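PDB 6TLY: protein kinase, putative from Bodo saltans, which is an unconventional kinetochore protein, KKT2, probably an ATP-dependent serine/threonine kinase, whose zinc-binding central domain makes up this chain. Local coordinates for residues H72-C75 with K80-P83; K53-V58 with Q85-Y90; G7-M12 with Y47-E52; F30-C35 with N60-S65. All blocks are in the same frame, centred on the assembly; numbering follows the deposited sequence.

Three zinc sites organise this small domain. Interactions 3 and 4, centres about 9 Å apart, build the C1-like part: interaction 3 supplies two ligands of one zinc, to which Cys-54 of interaction 2 adds another, and interaction 4 supplies three ligands of a second. A hydrogen bond between Tyr-49 OH and Glu-64 OE2, 2.7 Å, ties these two together. Interaction 1 is the hairpin of the C2H2-type finger, whose zinc binds Cys-75, and lies inside the chain loop closed by interaction 2, centred about 8 Å away; Lys-80 NZ hydrogen-bonds Lys-53 O at 2.8 Å. Interaction 2 joins finger to C1-like part, and Lys-87 NZ also meets Asn-33 OD1 of interaction 4 at 2.8 Å.

Interaction 1: residues H72-C75 with K80-P83; sequences HFLC and KKFP. With ZN (zinc ion), chain D.
Lys-81 leaves its strand on the same face as Leu-74, and the two side chains run alongside each other. CB sets the chain off on that face; Lys-81 CG packs on Leu-74 CG at 3.8 Å, CD passes His-72 ND1 at 4.1 Å, and a bend at the last torsion (chi4 -56°) brings NZ within 3.5 Å of Leu-74 CD2. There NZ gives a hydrogen bond to a water that also bonds His-72 ND1, bridging ammonium and imidazole. A lysine suits this partly exposed face because its methylenes cover leucine while its charge stays with water. Cut back to an alanine, the site would probably lose the cover over Leu-74, and the water on His-72 ND1 its ammonium donor. The backbones form the antiparallel beta hairpin of a C2H2-type zinc finger: Phe-73 and Phe-82 are a hydrogen-bonded pair, with Phe-73 N to Phe-82 O at 3.0 Å and nearly straight (173°). On the other face these two aromatics supply apolar bulk against Leu-88 of helix 85-93. Beyond the pair, Cys-75 N bonds Lys-80 O at 2.9 Å, and Cys-75 SG binds zinc with Cys-78, His-91 and Cys-95, the last in place of a second histidine.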
loop_
_atom_site.group_PDB
_atom_site.type_symbol
_atom_site.label_atom_id
_atom_site.label_comp_id
_atom_site.label_asym_id
_atom_site.label_seq_id
_atom_site.Cartn_x
_atom_site.Cartn_y
_atom_site.Cartn_z
ATOM N N HIS A 72 2.775 0.487 12.571
ATOM C CA HIS A 72 3.724 0.637 11.475
ATOM C C HIS A 72 5.002 -0.146 11.815
ATOM O O HIS A 72 5.475 -0.078 12.937
ATOM C CB HIS A 72 4.091 2.114 11.265
ATOM C CG HIS A 72 2.968 2.992 10.784
ATOM N ND1 HIS A 72 3.183 4.330 10.489
ATOM C CD2 HIS A 72 1.666 2.707 10.570
ATOM C CE1 HIS A 72 2.008 4.812 10.116
ATOM N NE2 HIS A 72 1.070 3.872 10.131
ATOM N N PHE A 73 5.551 -0.881 10.835
ATOM C CA PHE A 73 6.797 -1.637 10.975
ATOM C C PHE A 73 7.840 -0.937 10.097
ATOM O O PHE A 73 7.624 -0.778 8.906
ATOM C CB PHE A 73 6.609 -3.089 10.534
ATOM C CG PHE A 73 5.604 -3.815 11.398
ATOM C CD1 PHE A 73 4.251 -3.756 11.113
ATOM C CD2 PHE A 73 6.008 -4.498 12.536
ATOM C CE1 PHE A 73 3.319 -4.393 11.929
ATOM C CE2 PHE A 73 5.072 -5.108 13.368
ATOM C CZ PHE A 73 3.735 -5.063 13.049
ATOM N N LEU A 74 8.955 -0.526 10.679
ATOM C CA LEU A 74 9.967 0.234 9.965
ATOM C C LEU A 74 11.240 -0.559 9.722
ATOM O O LEU A 74 11.701 -1.290 10.611
ATOM C CB LEU A 74 10.306 1.506 10.757
ATOM C CG LEU A 74 9.325 2.678 10.612
ATOM C CD1 LEU A 74 8.076 2.472 11.439
ATOM C CD2 LEU A 74 9.976 3.977 11.082
ATOM N N CYS A 75 11.849 -0.338 8.556
ATOM C CA CYS A 75 13.118 -0.950 8.237
ATOM C C CYS A 75 14.208 -0.125 8.900
ATOM O O CYS A 75 14.282 1.088 8.686
ATOM C CB CYS A 75 13.323 -1.029 6.726
ATOM S SG CYS A 75 14.971 -1.604 6.252
ATOM N N LYS A 80 12.090 2.935 5.664
ATOM C CA LYS A 80 10.807 2.675 4.993
ATOM C C LYS A 80 9.783 2.004 5.930
ATOM O O LYS A 80 10.144 1.099 6.683
ATOM C CB LYS A 80 11.063 1.790 3.775
ATOM C CG LYS A 80 10.034 1.871 2.676
ATOM C CD LYS A 80 10.650 1.302 1.396
ATOM C CE LYS A 80 9.754 1.460 0.190
ATOM N NZ LYS A 80 10.059 0.422 -0.839
ATOM N N LYS A 81 8.522 2.457 5.869
ATOM C CA LYS A 81 7.395 1.964 6.664
ATOM C C LYS A 81 6.584 0.929 5.891
ATOM O O LYS A 81 6.392 1.056 4.669
ATOM C CB LYS A 81 6.465 3.116 7.073
ATOM C CG LYS A 81 7.156 4.204 7.894
ATOM C CD LYS A 81 6.247 5.414 8.043
ATOM C CE LYS A 81 6.996 6.615 8.579
ATOM N NZ LYS A 81 7.663 6.313 9.872
ATOM N N PHE A 82 6.072 -0.073 6.622
ATOM C CA PHE A 82 5.279 -1.181 6.079
ATOM C C PHE A 82 4.055 -1.460 6.973
ATOM O O PHE A 82 4.090 -1.230 8.184
ATOM C CB PHE A 82 6.149 -2.447 5.970
ATOM C CG PHE A 82 7.331 -2.236 5.059
ATOM C CD1 PHE A 82 7.191 -2.332 3.684
ATOM C CD2 PHE A 82 8.570 -1.903 5.573
ATOM C CE1 PHE A 82 8.259 -2.071 2.840
ATOM C CE2 PHE A 82 9.643 -1.661 4.722
ATOM C CZ PHE A 82 9.481 -1.746 3.365
ATOM N N PRO A 83 2.950 -1.949 6.389
ATOM C CA PRO A 83 1.754 -2.211 7.205
ATOM C C PRO A 83 1.783 -3.521 7.996
ATOM O O PRO A 83 0.870 -3.750 8.792
ATOM C CB PRO A 83 0.630 -2.228 6.162
ATOM C CG PRO A 83 1.296 -2.810 4.941
ATOM C CD PRO A 83 2.714 -2.243 4.962
HETATM ZN ZN ZN D . 15.094 -1.062 3.937
HETATM O O HOH W 1 5.180 5.988 11.546
#

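Interaction 2: residues K53-V58 with Q85-Y90; sequences KCDYDV and QTKLQY. With ZN (zinc ion), chain B; SO4 (sulfate ion), chain E; SO4 (sulfate ion), chain F.
Lys-87 reaches from helix 85-93 to the turn at Asp-55, and these two residues bury most of the surface in a small contact. The lysine chain is extended beyond CG, which carries the ammonium from the helix to the turn. NZ gives a 2.8 Å hydrogen bond to Asp-55 O, arriving 29° out of the carbonyl plane. The aspartate side chain crosses the lysine at about a right angle: OD2 lies 3.6 Å from CE, and its salt bridge to NZ is long at 3.8 Å. With CG anti to N (chi1 -178°), the Asp-55 carboxylate stands beside its own carbonyl carbon, where both acceptors can face one cation. Asp-55 and Tyr-56 together oppose Cys-51 in a G1 beta bulge, which leads into strand 56-59. Asp-57 joins through a water, which donates to its OD2 and accepts from Lys-87 NZ, each at 2.8 Å. Both aspartates also form salt bridges with Arg-50, and Asn-33 OD1 takes another hydrogen bond from NZ. A long, flexible lysine thus suits the junction between finger helix and C1-like part: its ammonium is gripped chiefly by neutral oxygens, while the nearby carboxylates, shared with Arg-50, probably stabilise its positive charge from slightly farther away.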
loop_
_atom_site.group_PDB
_atom_site.type_symbol
_atom_site.label_atom_id
_atom_site.label_comp_id
_atom_site.label_asym_id
_atom_site.label_seq_id
_atom_site.Cartn_x
_atom_site.Cartn_y
_atom_site.Cartn_z
ATOM N N LYS A 53 6.138 1.023 -5.647
ATOM C CA LYS A 53 7.454 1.037 -5.010
ATOM C C LYS A 53 7.411 0.591 -3.541
ATOM O O LYS A 53 8.416 0.100 -3.036
ATOM C CB LYS A 53 8.154 2.388 -5.196
ATOM C CG LYS A 53 7.529 3.524 -4.429
ATOM C CD LYS A 53 7.468 4.809 -5.260
ATOM C CE LYS A 53 8.816 5.424 -5.527
ATOM N NZ LYS A 53 8.686 6.813 -6.066
ATOM N N CYS A 54 6.262 0.715 -2.870
ATOM C CA CYS A 54 6.122 0.264 -1.484
ATOM C C CYS A 54 5.428 -1.089 -1.352
ATOM O O CYS A 54 5.361 -1.593 -0.230
ATOM C CB CYS A 54 5.383 1.311 -0.651
ATOM S SG CYS A 54 6.318 2.835 -0.356
ATOM N N ASP A 55 4.813 -1.629 -2.440
ATOM C CA ASP A 55 3.981 -2.860 -2.428
ATOM C C ASP A 55 2.863 -2.642 -1.386
ATOM O O ASP A 55 2.725 -3.412 -0.434
ATOM C CB ASP A 55 4.789 -4.132 -2.101
ATOM C CG ASP A 55 3.928 -5.384 -2.146
ATOM O OD1 ASP A 55 3.002 -5.435 -2.977
ATOM O OD2 ASP A 55 4.169 -6.299 -1.337
ATOM N N TYR A 56 2.173 -1.521 -1.529
ATOM C CA TYR A 56 1.109 -1.091 -0.603
ATOM C C TYR A 56 -0.205 -1.043 -1.373
ATOM O O TYR A 56 -0.296 -0.293 -2.302
ATOM C CB TYR A 56 1.449 0.280 -0.037
ATOM C CG TYR A 56 0.535 0.785 1.039
ATOM C CD1 TYR A 56 0.449 0.153 2.259
ATOM C CD2 TYR A 56 -0.227 1.915 0.843
ATOM C CE1 TYR A 56 -0.358 0.637 3.271
ATOM C CE2 TYR A 56 -1.039 2.412 1.842
ATOM C CZ TYR A 56 -1.119 1.768 3.056
ATOM O OH TYR A 56 -1.910 2.278 4.026
ATOM N N ASP A 57 -1.147 -1.872 -0.952
ATOM C CA ASP A 57 -2.462 -2.023 -1.580
ATOM C C ASP A 57 -3.564 -1.657 -0.627
ATOM O O ASP A 57 -3.615 -2.203 0.465
ATOM C CB ASP A 57 -2.686 -3.500 -1.918
ATOM C CG ASP A 57 -1.750 -4.008 -2.969
ATOM O OD1 ASP A 57 -1.515 -3.276 -3.940
ATOM O OD2 ASP A 57 -1.219 -5.136 -2.798
ATOM N N VAL A 58 -4.401 -0.745 -1.025
ATOM C CA VAL A 58 -5.575 -0.338 -0.186
ATOM C C VAL A 58 -6.929 -0.329 -0.986
ATOM O O VAL A 58 -7.122 0.074 -2.245
ATOM C CB VAL A 58 -5.279 1.025 0.469
ATOM C CG1 VAL A 58 -5.141 2.135 -0.547
ATOM C CG2 VAL A 58 -6.294 1.406 1.523
ATOM N N GLN A 85 4.504 -7.063 9.558
ATOM C CA GLN A 85 5.823 -7.634 9.808
ATOM C C GLN A 85 6.227 -8.473 8.592
ATOM O O GLN A 85 7.385 -8.433 8.198
ATOM C CB GLN A 85 5.807 -8.489 11.076
ATOM C CG GLN A 85 7.067 -9.324 11.226
ATOM C CD GLN A 85 7.195 -9.872 12.603
ATOM O OE1 GLN A 85 7.871 -9.292 13.435
ATOM N NE2 GLN A 85 6.543 -10.988 12.860
ATOM N N THR A 86 5.286 -9.195 7.978
ATOM C CA THR A 86 5.589 -10.016 6.806
ATOM C C THR A 86 6.150 -9.174 5.646
ATOM O O THR A 86 7.143 -9.571 5.043
ATOM C CB THR A 86 4.374 -10.873 6.401
ATOM O OG1 THR A 86 3.987 -11.683 7.516
ATOM C CG2 THR A 86 4.688 -11.802 5.247
ATOM N N LYS A 87 5.550 -7.999 5.364
ATOM C CA LYS A 87 6.046 -7.141 4.282
ATOM C C LYS A 87 7.373 -6.532 4.611
ATOM O O LYS A 87 8.245 -6.471 3.745
ATOM C CB LYS A 87 5.028 -6.078 3.873
ATOM C CG LYS A 87 3.897 -6.716 3.089
ATOM C CD LYS A 87 2.912 -5.706 2.570
ATOM C CE LYS A 87 1.995 -6.365 1.573
ATOM N NZ LYS A 87 1.240 -5.361 0.815
ATOM N N LEU A 88 7.580 -6.153 5.879
ATOM C CA LEU A 88 8.891 -5.659 6.318
ATOM C C LEU A 88 9.946 -6.763 6.135
ATOM O O LEU A 88 11.035 -6.481 5.642
ATOM C CB LEU A 88 8.848 -5.211 7.800
ATOM C CG LEU A 88 10.218 -4.924 8.460
ATOM C CD1 LEU A 88 10.886 -3.727 7.789
ATOM C CD2 LEU A 88 10.054 -4.661 9.948
ATOM N N GLN A 89 9.620 -8.005 6.519
ATOM C CA GLN A 89 10.559 -9.119 6.398
ATOM C C GLN A 89 10.949 -9.406 4.944
ATOM O O GLN A 89 12.132 -9.605 4.686
ATOM C CB GLN A 89 10.031 -10.361 7.105
ATOM C CG GLN A 89 10.128 -10.207 8.627
ATOM C CD GLN A 89 9.411 -11.305 9.368
ATOM O OE1 GLN A 89 8.525 -11.973 8.825
ATOM N NE2 GLN A 89 9.770 -11.503 10.629
ATOM N N TYR A 90 9.987 -9.341 3.999
ATOM C CA TYR A 90 10.299 -9.539 2.572
ATOM C C TYR A 90 11.249 -8.431 2.103
ATOM O O TYR A 90 12.241 -8.727 1.450
ATOM C CB TYR A 90 9.045 -9.510 1.687
ATOM C CG TYR A 90 8.050 -10.621 1.916
ATOM C CD1 TYR A 90 8.465 -11.875 2.337
ATOM C CD2 TYR A 90 6.706 -10.447 1.620
ATOM C CE1 TYR A 90 7.556 -12.913 2.515
ATOM C CE2 TYR A 90 5.789 -11.470 1.805
ATOM C CZ TYR A 90 6.221 -12.710 2.227
ATOM O OH TYR A 90 5.294 -13.712 2.417
HETATM ZN ZN ZN B . 4.967 4.381 -1.510
HETATM S S SO4 E . 1.905 -9.724 10.171
HETATM O O1 SO4 E . 2.922 -10.090 9.220
HETATM O O2 SO4 E . 2.207 -8.400 10.759
HETATM O O3 SO4 E . 0.579 -9.646 9.542
HETATM O O4 SO4 E . 1.860 -10.802 11.160
HETATM S S SO4 F . 10.970 8.956 -3.606
HETATM O O1 SO4 F . 12.076 9.438 -4.439
HETATM O O2 SO4 F . 9.708 9.515 -4.089
HETATM O O3 SO4 F . 11.149 9.369 -2.215
HETATM O O4 SO4 F . 10.923 7.490 -3.684
HETATM O O HOH W 2 -0.999 -6.528 -0.387
#

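Interaction 3: residues G7-M12 with Y47-E52; sequences GAIQCM and YMYRCE. With ZN (zinc ion), chain B.
Ile-9 lays its branches against the ring of Tyr-49: Ile-9 CG2 lies 4.0 Å from Tyr-49 CD2, and Ile-9 CD1 is as near to Tyr-49 CE2 and CZ, the two side chains crossing at about a right angle. The contact ties the N-terminal loop to the middle strand, 48-51, of the three-stranded antiparallel sheet in the C1-like zinc-binding part of the domain. A beta-branched isoleucine suits the place because both of its arms can follow the ring, and the longer, unbranched one carries CD1 out as far as the phenol end. Tyrosine in turn offers a broad apolar ring with a polar tip, and Tyr-49 OH hydrogen-bonds Glu-64 on helix 60-65, whose Ala-63 also packs on the ring. A serine in place of Tyr-49 would probably open a gap beside Ile-9 and leave the Glu-64 carboxylate without one of its hydroxyl partners.

Two residues further along each segment, apolar packing gives way to metal. Cys-11 and Cys-51 both bind one zinc, whose other ligands are His-15 and Cys-54. Their first torsions differ: Cys-51 SG is anti to its N (chi1 177°), whereas Cys-11 SG stands between N and the carbonyl carbon (chi1 71°), and from their separate backbones the two thiolates converge on the ion. Zinc lies 2.5 Å from Cys-11 SG and 2.4 Å from Cys-51 SG, while the methylenes behind the sulfurs touch, Cys-11 CB to Cys-51 CB 3.8 Å.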
loop_
_atom_site.group_PDB
_atom_site.type_symbol
_atom_site.label_atom_id
_atom_site.label_comp_id
_atom_site.label_asym_id
_atom_site.label_seq_id
_atom_site.Cartn_x
_atom_site.Cartn_y
_atom_site.Cartn_z
ATOM N N GLY A 7 -2.738 15.042 3.877
ATOM C CA GLY A 7 -4.133 14.604 3.658
ATOM C C GLY A 7 -4.491 14.112 2.255
ATOM O O GLY A 7 -5.657 13.797 2.101
ATOM N N ALA A 8 -3.552 14.019 1.291
ATOM C CA ALA A 8 -3.787 13.558 -0.119
ATOM C C ALA A 8 -3.864 12.015 -0.231
ATOM O O ALA A 8 -3.496 11.432 0.784
ATOM C CB ALA A 8 -2.690 14.108 -0.992
ATOM N N ILE A 9 -4.292 11.403 -1.323
ATOM C CA ILE A 9 -4.293 9.915 -1.249
ATOM C C ILE A 9 -2.858 9.408 -1.420
ATOM O O ILE A 9 -2.386 9.294 -2.536
ATOM C CB ILE A 9 -5.284 9.251 -2.203
ATOM C CG1 ILE A 9 -6.705 9.734 -1.922
ATOM C CG2 ILE A 9 -5.167 7.747 -2.072
ATOM C CD1 ILE A 9 -7.737 9.016 -2.700
ATOM N N GLN A 10 -2.285 8.992 -0.311
ATOM C CA GLN A 10 -0.870 8.622 -0.252
ATOM C C GLN A 10 -0.653 7.284 0.455
ATOM O O GLN A 10 -1.478 6.854 1.217
ATOM C CB GLN A 10 -0.127 9.738 0.484
ATOM N N CYS A 11 0.518 6.705 0.228
ATOM C CA CYS A 11 0.920 5.470 0.928
ATOM C C CYS A 11 1.558 5.826 2.281
ATOM O O CYS A 11 1.597 6.965 2.643
ATOM C CB CYS A 11 1.924 4.714 0.078
ATOM S SG CYS A 11 3.501 5.582 0.053
ATOM N N MET A 12 2.067 4.837 3.003
ATOM C CA MET A 12 2.664 5.110 4.315
ATOM C C MET A 12 3.955 5.914 4.213
ATOM O O MET A 12 4.363 6.514 5.213
ATOM C CB MET A 12 2.982 3.808 5.087
ATOM C CG MET A 12 1.857 2.810 5.105
ATOM S SD MET A 12 2.344 1.308 5.985
ATOM C CE MET A 12 1.941 1.783 7.643
ATOM N N TYR A 47 -12.812 -1.080 -5.708
ATOM C CA TYR A 47 -11.590 -0.916 -6.482
ATOM C C TYR A 47 -10.405 -0.653 -5.542
ATOM O O TYR A 47 -10.578 -0.707 -4.320
ATOM C CB TYR A 47 -11.733 0.112 -7.633
ATOM C CG TYR A 47 -12.271 1.453 -7.183
ATOM C CD1 TYR A 47 -13.628 1.642 -6.967
ATOM C CD2 TYR A 47 -11.425 2.544 -7.019
ATOM C CE1 TYR A 47 -14.129 2.870 -6.548
ATOM C CE2 TYR A 47 -11.917 3.786 -6.626
ATOM C CZ TYR A 47 -13.271 3.945 -6.390
ATOM O OH TYR A 47 -13.766 5.163 -5.986
ATOM N N MET A 48 -9.212 -0.425 -6.096
ATOM C CA MET A 48 -8.012 -0.326 -5.291
ATOM C C MET A 48 -7.085 0.821 -5.668
ATOM O O MET A 48 -7.173 1.357 -6.766
ATOM C CB MET A 48 -7.244 -1.654 -5.403
ATOM C CG MET A 48 -6.759 -1.940 -6.806
ATOM S SD MET A 48 -5.576 -3.297 -6.965
ATOM C CE MET A 48 -4.271 -2.704 -5.918
ATOM N N TYR A 49 -6.250 1.174 -4.710
ATOM C CA TYR A 49 -5.147 2.129 -4.914
ATOM C C TYR A 49 -3.854 1.387 -4.582
ATOM O O TYR A 49 -3.836 0.611 -3.662
ATOM C CB TYR A 49 -5.356 3.351 -4.024
ATOM C CG TYR A 49 -6.493 4.252 -4.431
ATOM C CD1 TYR A 49 -7.798 3.992 -4.055
ATOM C CD2 TYR A 49 -6.255 5.392 -5.169
ATOM C CE1 TYR A 49 -8.838 4.833 -4.402
ATOM C CE2 TYR A 49 -7.280 6.244 -5.531
ATOM C CZ TYR A 49 -8.577 5.970 -5.143
ATOM O OH TYR A 49 -9.575 6.809 -5.514
ATOM N N ARG A 50 -2.803 1.648 -5.338
ATOM C CA ARG A 50 -1.533 0.945 -5.069
ATOM C C ARG A 50 -0.323 1.872 -5.181
ATOM O O ARG A 50 -0.314 2.749 -6.014
ATOM C CB ARG A 50 -1.372 -0.249 -6.019
ATOM C CG ARG A 50 -0.100 -1.063 -5.835
ATOM C CD ARG A 50 0.099 -2.265 -6.728
ATOM N NE ARG A 50 1.417 -2.842 -6.705
ATOM C CZ ARG A 50 1.908 -3.559 -5.722
ATOM N NH1 ARG A 50 1.184 -3.802 -4.649
ATOM N NH2 ARG A 50 3.122 -4.039 -5.813
ATOM N N CYS A 51 0.628 1.656 -4.285
ATOM C CA CYS A 51 1.968 2.225 -4.457
ATOM C C CYS A 51 2.911 1.067 -4.812
ATOM O O CYS A 51 3.163 0.230 -3.972
ATOM C CB CYS A 51 2.491 2.920 -3.231
ATOM S SG CYS A 51 4.167 3.491 -3.591
ATOM N N GLU A 52 3.367 1.056 -6.058
ATOM C CA GLU A 52 4.172 -0.038 -6.589
ATOM C C GLU A 52 5.519 -0.127 -5.902
ATOM O O GLU A 52 5.949 -1.219 -5.527
ATOM C CB GLU A 52 4.352 0.106 -8.109
ATOM C CG GLU A 52 5.051 -1.097 -8.748
ATOM C CD GLU A 52 4.345 -2.429 -8.553
ATOM O OE1 GLU A 52 3.152 -2.525 -8.916
ATOM O OE2 GLU A 52 4.987 -3.389 -8.060
HETATM ZN ZN ZN B . 4.967 4.381 -1.510
#

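Interaction 4: residues F30-C35 with N60-S65; sequences FDCNVC and NQCAES. With ZN (zinc ion), chain C.
Cys-62 SG fits among Cys-32, Val-34 and Cys-35, and nearly all the tight packing of this contact gathers on that one sulfur. Cys-35 CB comes within 3.5 Å of Cys-62 SG, Val-34 CG1 lies 3.8 Å from it, and Cys-32 SG stands 3.9 Å away, as sulfurs do when they share a metal. All three cysteines bind one zinc, Cys-62 SG at 2.3 Å, and Cys-59 completes the four-cysteine site. Here two CxxC pairs, one in the turn after strand 30-31 and one leading into helix 60-65, clamp a zinc in the C1-like part of the domain. Within the turn, Cys-32 SG, placed anti to its N (chi1 -180°), also accepts from Val-34 N and from Cys-35 N, the latter 3.5 Å from Cys-32 SG and nearly straight (174°); these N-H groups probably offset some of the thiolate's negative charge. Valine suits the position between the ligands because its short branched side chain covers Cys-62 SG, and Val-34 CB meets Cys-62 CB at 4.1 Å; Tyr-56 and Lys-67 also touch the valine side chain. Asn-33 is buried too, its ND2 bonded to Asp-31 O in the carbonyl plane and its OD1 accepting from Asp-57 N.

Away from the metal the two segments part. On the exposed flank of the helix, Ser-65 OG turns back to Gln-61 O at 3.0 Å, on the opposite face of that carbonyl from Ser-65 N.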
loop_
_atom_site.group_PDB
_atom_site.type_symbol
_atom_site.label_atom_id
_atom_site.label_comp_id
_atom_site.label_asym_id
_atom_site.label_seq_id
_atom_site.Cartn_x
_atom_site.Cartn_y
_atom_site.Cartn_z
ATOM N N PHE A 30 -5.922 -9.069 -3.229
ATOM C CA PHE A 30 -5.162 -8.783 -2.019
ATOM C C PHE A 30 -6.108 -8.582 -0.872
ATOM O O PHE A 30 -7.298 -8.371 -1.084
ATOM C CB PHE A 30 -4.346 -7.479 -2.220
ATOM C CG PHE A 30 -5.195 -6.238 -2.414
ATOM C CD1 PHE A 30 -5.735 -5.935 -3.647
ATOM C CD2 PHE A 30 -5.483 -5.399 -1.350
ATOM C CE1 PHE A 30 -6.523 -4.809 -3.814
ATOM C CE2 PHE A 30 -6.288 -4.280 -1.519
ATOM C CZ PHE A 30 -6.795 -3.994 -2.747
ATOM N N ASP A 31 -5.578 -8.582 0.344
ATOM C CA ASP A 31 -6.350 -8.221 1.512
ATOM C C ASP A 31 -5.931 -6.778 1.786
ATOM O O ASP A 31 -4.724 -6.510 1.972
ATOM C CB ASP A 31 -5.980 -9.123 2.691
ATOM C CG ASP A 31 -6.419 -10.560 2.482
ATOM O OD1 ASP A 31 -7.539 -10.770 1.953
ATOM O OD2 ASP A 31 -5.645 -11.477 2.842
ATOM N N CYS A 32 -6.901 -5.819 1.874
ATOM C CA CYS A 32 -6.582 -4.406 2.127
ATOM C C CYS A 32 -5.555 -4.230 3.210
ATOM O O CYS A 32 -5.725 -4.812 4.281
ATOM C CB CYS A 32 -7.825 -3.585 2.444
ATOM S SG CYS A 32 -7.466 -1.837 2.750
ATOM N N ASN A 33 -4.479 -3.496 2.916
ATOM C CA ASN A 33 -3.408 -3.349 3.894
ATOM C C ASN A 33 -3.817 -2.531 5.136
ATOM O O ASN A 33 -3.098 -2.559 6.139
ATOM C CB ASN A 33 -2.183 -2.798 3.247
ATOM C CG ASN A 33 -1.548 -3.668 2.178
ATOM O OD1 ASN A 33 -0.524 -3.300 1.632
ATOM N ND2 ASN A 33 -2.118 -4.846 1.849
ATOM N N VAL A 34 -4.963 -1.843 5.086
ATOM C CA VAL A 34 -5.466 -1.085 6.235
ATOM C C VAL A 34 -6.586 -1.850 6.963
ATOM O O VAL A 34 -6.473 -2.102 8.163
ATOM C CB VAL A 34 -5.926 0.343 5.847
ATOM C CG1 VAL A 34 -6.581 1.063 7.038
ATOM C CG2 VAL A 34 -4.777 1.168 5.281
ATOM N N CYS A 35 -7.665 -2.230 6.248
ATOM C CA CYS A 35 -8.818 -2.859 6.907
ATOM C C CYS A 35 -8.877 -4.389 6.814
ATOM O O CYS A 35 -9.819 -4.957 7.337
ATOM C CB CYS A 35 -10.113 -2.241 6.387
ATOM S SG CYS A 35 -10.542 -2.762 4.705
ATOM N N ASN A 60 -10.775 1.112 -1.991
ATOM C CA ASN A 60 -11.195 2.484 -2.242
ATOM C C ASN A 60 -11.741 3.153 -0.978
ATOM O O ASN A 60 -11.556 4.355 -0.813
ATOM C CB ASN A 60 -12.221 2.549 -3.361
ATOM C CG ASN A 60 -13.420 1.664 -3.123
ATOM O OD1 ASN A 60 -13.328 0.435 -3.127
ATOM N ND2 ASN A 60 -14.590 2.276 -2.915
ATOM N N GLN A 61 -12.405 2.377 -0.100
ATOM C CA GLN A 61 -13.011 2.882 1.139
ATOM C C GLN A 61 -11.951 3.439 2.079
ATOM O O GLN A 61 -12.102 4.559 2.562
ATOM C CB GLN A 61 -13.813 1.766 1.834
ATOM C CG GLN A 61 -15.324 1.913 1.723
ATOM C CD GLN A 61 -16.064 0.584 1.780
ATOM O OE1 GLN A 61 -15.491 -0.478 2.086
ATOM N NE2 GLN A 61 -17.362 0.615 1.484
ATOM N N CYS A 62 -10.868 2.683 2.311
ATOM C CA CYS A 62 -9.800 3.155 3.187
ATOM C C CYS A 62 -9.039 4.334 2.547
ATOM O O CYS A 62 -8.745 5.327 3.226
ATOM C CB CYS A 62 -8.853 2.018 3.569
ATOM S SG CYS A 62 -9.563 0.775 4.679
ATOM N N ALA A 63 -8.746 4.241 1.243
ATOM C CA ALA A 63 -7.975 5.270 0.562
ATOM C C ALA A 63 -8.641 6.664 0.547
ATOM O O ALA A 63 -8.026 7.649 0.963
ATOM C CB ALA A 63 -7.628 4.821 -0.846
ATOM N N GLU A 64 -9.913 6.712 0.167
ATOM C CA GLU A 64 -10.672 7.940 0.035
ATOM C C GLU A 64 -11.048 8.533 1.396
ATOM O O GLU A 64 -11.040 9.758 1.530
ATOM C CB GLU A 64 -11.867 7.703 -0.897
ATOM C CG GLU A 64 -11.376 7.478 -2.326
ATOM C CD GLU A 64 -12.375 6.876 -3.295
ATOM O OE1 GLU A 64 -13.561 6.768 -2.916
ATOM O OE2 GLU A 64 -11.977 6.488 -4.419
ATOM N N SER A 65 -11.244 7.697 2.425
ATOM C CA SER A 65 -11.508 8.216 3.777
ATOM C C SER A 65 -10.210 8.545 4.571
ATOM O O SER A 65 -10.293 9.035 5.695
ATOM C CB SER A 65 -12.396 7.258 4.564
ATOM O OG SER A 65 -11.676 6.134 5.043
HETATM ZN ZN ZN C . -9.648 -1.096 3.320
#